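Local coordinates for ancestral congerin Con-anc (PDB 3AK0), which binds a galactose-containing glycan and is a reconstructed ancestor of the fish galectins called congerins, probably a beta-galactoside-binding lectin, at residues 31-36 / 121-126. Numbering follows the deposited sequence.
Sequences FSINVG and IYLAGD
Strands 31-35 and 121-125 pair antiparallel, with Ser32 opposite Ala124 and Asn34 opposite Tyr122 as the hydrogen-bonded pairs. Ser32 N gives to Ala124 O at 2.8 Å, and Ala124 N gives back to Ser32 O. Tyr122 N bonds Asn34 O, but the return bond from Asn34 N to Tyr122 O is weak. Tyr122 O also takes a bond from the Asn34 side chain: ND2 reaches it at 3.1 Å, from above the carbonyl plane. ND2 also gives to Ser32 OG at 3.0 Å, with that oxygen close to the amide plane. Both bonds are nearly straight at the hydrogen. Together they use both N-H groups and fix the rotation of the amide. OD1 is hydrogen-bonded to His45 ND1; His45 lines the glycan pocket, so Asn34 is probably a second-shell support for it.

The Asn34 amide lies over one face of the Tyr122 ring, the two planes 17° apart. ND2 sits above the ring centre, 3.7 Å from its plane. CG of Tyr122 lies between its backbone N and carbonyl carbon (chi1 82°), and the ring stands beside Asn34, with CE2 3.4 Å from Asn34 CB. On the same face of the sheet, Ser32 OG touches Ala124 CB.

The opposite face is apolar. Ile33 CD1 meets Leu123 CD1 at 3.9 Å, and the CG2 methyls of Ile33 and Ile121 touch more loosely, at 4.3 Å. At the end of the pairing, Phe31 CB packs against Asp126 N, while its ring leads away to stack with His48.

Strand 31-35 also pairs with strand 41-52, through Phe31 with His48 and Ile33 with Ile46, so it lies between two neighbours in one sheet of the galectin beta-sandwich. Phe31, Ile33 and Ile121 face the second sheet, touching Val24, Val20 and Leu18 of strand 18-24.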
ATOM      1  N   PHE A  31      -8.537  15.079   6.090  1.00  7.22           N
ATOM      2  CA  PHE A  31      -8.029  14.050   5.203  1.00  7.80           C
ATOM      3  C   PHE A  31      -9.055  12.928   5.114  1.00  7.10           C
ATOM      4  O   PHE A  31      -9.800  12.683   6.070  1.00  7.32           O
ATOM      5  CB  PHE A  31      -6.652  13.523   5.670  1.00  8.40           C
ATOM      6  CG  PHE A  31      -6.706  12.617   6.861  1.00  9.40           C
ATOM      7  CD1 PHE A  31      -6.734  13.130   8.155  1.00  8.96           C
ATOM      8  CD2 PHE A  31      -6.703  11.232   6.696  1.00  9.92           C
ATOM      9  CE1 PHE A  31      -6.796  12.304   9.265  1.00  8.35           C
ATOM     10  CE2 PHE A  31      -6.744  10.394   7.794  1.00  9.34           C
ATOM     11  CZ  PHE A  31      -6.787  10.917   9.088  1.00 10.23           C
ATOM     12  N   SER A  32      -9.053  12.217   3.984  1.00  7.18           N
ATOM     13  CA  SER A  32      -9.951  11.063   3.887  1.00  7.18           C
ATOM     14  C   SER A  32      -9.245   9.750   3.572  1.00  7.50           C
ATOM     15  O   SER A  32      -8.209   9.747   2.911  1.00  7.74           O
ATOM     16  CB  SER A  32     -11.068  11.344   2.866  1.00  8.01           C
ATOM     17  OG  SER A  32     -10.530  11.568   1.565  1.00  9.04           O
ATOM     18  N   ILE A  33      -9.831   8.644   4.069  1.00  7.51           N
ATOM     19  CA  ILE A  33      -9.498   7.293   3.614  1.00  7.99           C
ATOM     20  C   ILE A  33     -10.685   6.782   2.798  1.00  7.71           C
ATOM     21  O   ILE A  33     -11.848   6.966   3.199  1.00  7.38           O
ATOM     22  CB  ILE A  33      -9.205   6.354   4.804  1.00  8.41           C
ATOM     23  CG1 ILE A  33      -8.098   6.937   5.674  1.00 10.72           C
ATOM     24  CG2 ILE A  33      -8.825   4.966   4.290  1.00  9.85           C
ATOM     25  CD1 ILE A  33      -6.827   7.210   4.946  1.00 12.92           C
ATOM     26  N   ASN A  34     -10.385   6.162   1.664  1.00  6.80           N
ATOM     27  CA  ASN A  34     -11.409   5.830   0.679  1.00  7.22           C
ATOM     28  C   ASN A  34     -11.211   4.408   0.223  1.00  7.03           C
ATOM     29  O   ASN A  34     -10.086   4.016  -0.108  1.00  8.35           O
ATOM     30  CB  ASN A  34     -11.263   6.749  -0.533  1.00  7.29           C
ATOM     31  CG  ASN A  34     -11.465   8.185  -0.188  1.00  8.46           C
ATOM     32  OD1 ASN A  34     -12.601   8.677  -0.182  1.00 11.30           O
ATOM     33  ND2 ASN A  34     -10.364   8.883   0.135  1.00  7.03           N
ATOM     34  N   VAL A  35     -12.292   3.629   0.227  1.00  6.28           N
ATOM     35  CA  VAL A  35     -12.213   2.226  -0.166  1.00  7.03           C
ATOM     36  C   VAL A  35     -13.247   1.994  -1.251  1.00  7.27           C
ATOM     37  O   VAL A  35     -14.411   2.347  -1.097  1.00  7.10           O
ATOM     38  CB  VAL A  35     -12.547   1.270   1.026  1.00  7.33           C
ATOM     39  CG1 VAL A  35     -12.587  -0.193   0.554  1.00  9.17           C
ATOM     40  CG2 VAL A  35     -11.554   1.467   2.194  1.00  8.17           C
ATOM     41  N   GLY A  36     -12.821   1.361  -2.349  1.00  6.58           N
ATOM     42  CA  GLY A  36     -13.763   1.109  -3.427  1.00  6.53           C
ATOM     43  C   GLY A  36     -13.069   0.487  -4.627  1.00  6.32           C
ATOM     44  O   GLY A  36     -12.435  -0.578  -4.498  1.00  7.17           O
ATOM     45  N   ILE A 121      -7.831   1.459  -2.643  1.00  9.15           N
ATOM     46  CA  ILE A 121      -7.857   2.388  -1.491  1.00  9.64           C
ATOM     47  C   ILE A 121      -7.111   3.656  -1.914  1.00  9.13           C
ATOM     48  O   ILE A 121      -6.156   3.599  -2.681  1.00  8.69           O
ATOM     49  CB  ILE A 121      -7.118   1.775  -0.251  1.00 10.94           C
ATOM     50  CG1 ILE A 121      -7.695   0.404   0.107  1.00 13.36           C
ATOM     51  CG2 ILE A 121      -7.107   2.764   0.980  1.00 12.41           C
ATOM     52  CD1 ILE A 121      -6.680  -0.513   0.768  1.00 18.81           C
ATOM     53  N   TYR A 122      -7.539   4.817  -1.417  1.00  8.68           N
ATOM     54  CA  TYR A 122      -6.668   5.969  -1.559  1.00  9.52           C
ATOM     55  C   TYR A 122      -6.847   6.947  -0.433  1.00  9.22           C
ATOM     56  O   TYR A 122      -7.899   6.981   0.218  1.00  9.39           O
ATOM     57  CB  TYR A 122      -6.819   6.638  -2.936  1.00 12.04           C
ATOM     58  CG  TYR A 122      -7.970   7.595  -3.116  1.00 12.44           C
ATOM     59  CD1 TYR A 122      -7.744   8.965  -3.142  1.00 15.07           C
ATOM     60  CD2 TYR A 122      -9.268   7.127  -3.340  1.00 14.55           C
ATOM     61  CE1 TYR A 122      -8.778   9.867  -3.348  1.00 13.84           C
ATOM     62  CE2 TYR A 122     -10.305   8.019  -3.553  1.00 14.20           C
ATOM     63  CZ  TYR A 122     -10.051   9.392  -3.544  1.00 14.98           C
ATOM     64  OH  TYR A 122     -11.069  10.323  -3.730  1.00 18.76           O
ATOM     65  N   LEU A 123      -5.807   7.750  -0.202  1.00  9.15           N
ATOM     66  CA  LEU A 123      -5.882   8.785   0.809  1.00  9.92           C
ATOM     67  C   LEU A 123      -5.961  10.111   0.068  1.00 11.21           C
ATOM     68  O   LEU A 123      -5.317  10.303  -0.973  1.00 12.20           O
ATOM     69  CB  LEU A 123      -4.642   8.739   1.735  1.00 10.76           C
ATOM     70  CG  LEU A 123      -4.541   9.771   2.875  1.00 13.87           C
ATOM     71  CD1 LEU A 123      -3.633   9.200   3.917  1.00 16.72           C
ATOM     72  CD2 LEU A 123      -4.031  11.136   2.364  1.00 15.79           C
ATOM     73  N   ALA A 124      -6.793  11.005   0.570  1.00 10.34           N
ATOM     74  CA  ALA A 124      -6.779  12.383   0.072  1.00 10.30           C
ATOM     75  C   ALA A 124      -6.552  13.342   1.211  1.00 10.63           C
ATOM     76  O   ALA A 124      -6.995  13.103   2.336  1.00 10.36           O
ATOM     77  CB  ALA A 124      -8.102  12.743  -0.666  1.00 10.64           C
ATOM     78  N   GLY A 125      -5.854  14.440   0.927  1.00 10.46           N
ATOM     79  CA  GLY A 125      -5.831  15.533   1.872  1.00 10.63           C
ATOM     80  C   GLY A 125      -4.621  15.652   2.779  1.00 10.42           C
ATOM     81  O   GLY A 125      -3.495  15.276   2.417  1.00 11.48           O
ATOM     82  N   ASP A 126      -4.874  16.164   3.973  1.00  9.47           N
ATOM     83  CA  ASP A 126      -3.828  16.706   4.837  1.00 10.39           C
ATOM     84  C   ASP A 126      -3.234  15.687   5.799  1.00  9.90           C
ATOM     85  O   ASP A 126      -3.196  15.901   6.994  1.00 11.03           O
ATOM     86  CB  ASP A 126      -4.402  17.894   5.613  1.00 10.49           C
ATOM     87  CG  ASP A 126      -5.024  18.947   4.689  1.00 10.87           C
ATOM     88  OD1 ASP A 126      -5.945  19.654   5.153  1.00 11.77           O
ATOM     89  OD2 ASP A 126      -4.582  19.072   3.520  1.00 14.32           O
TER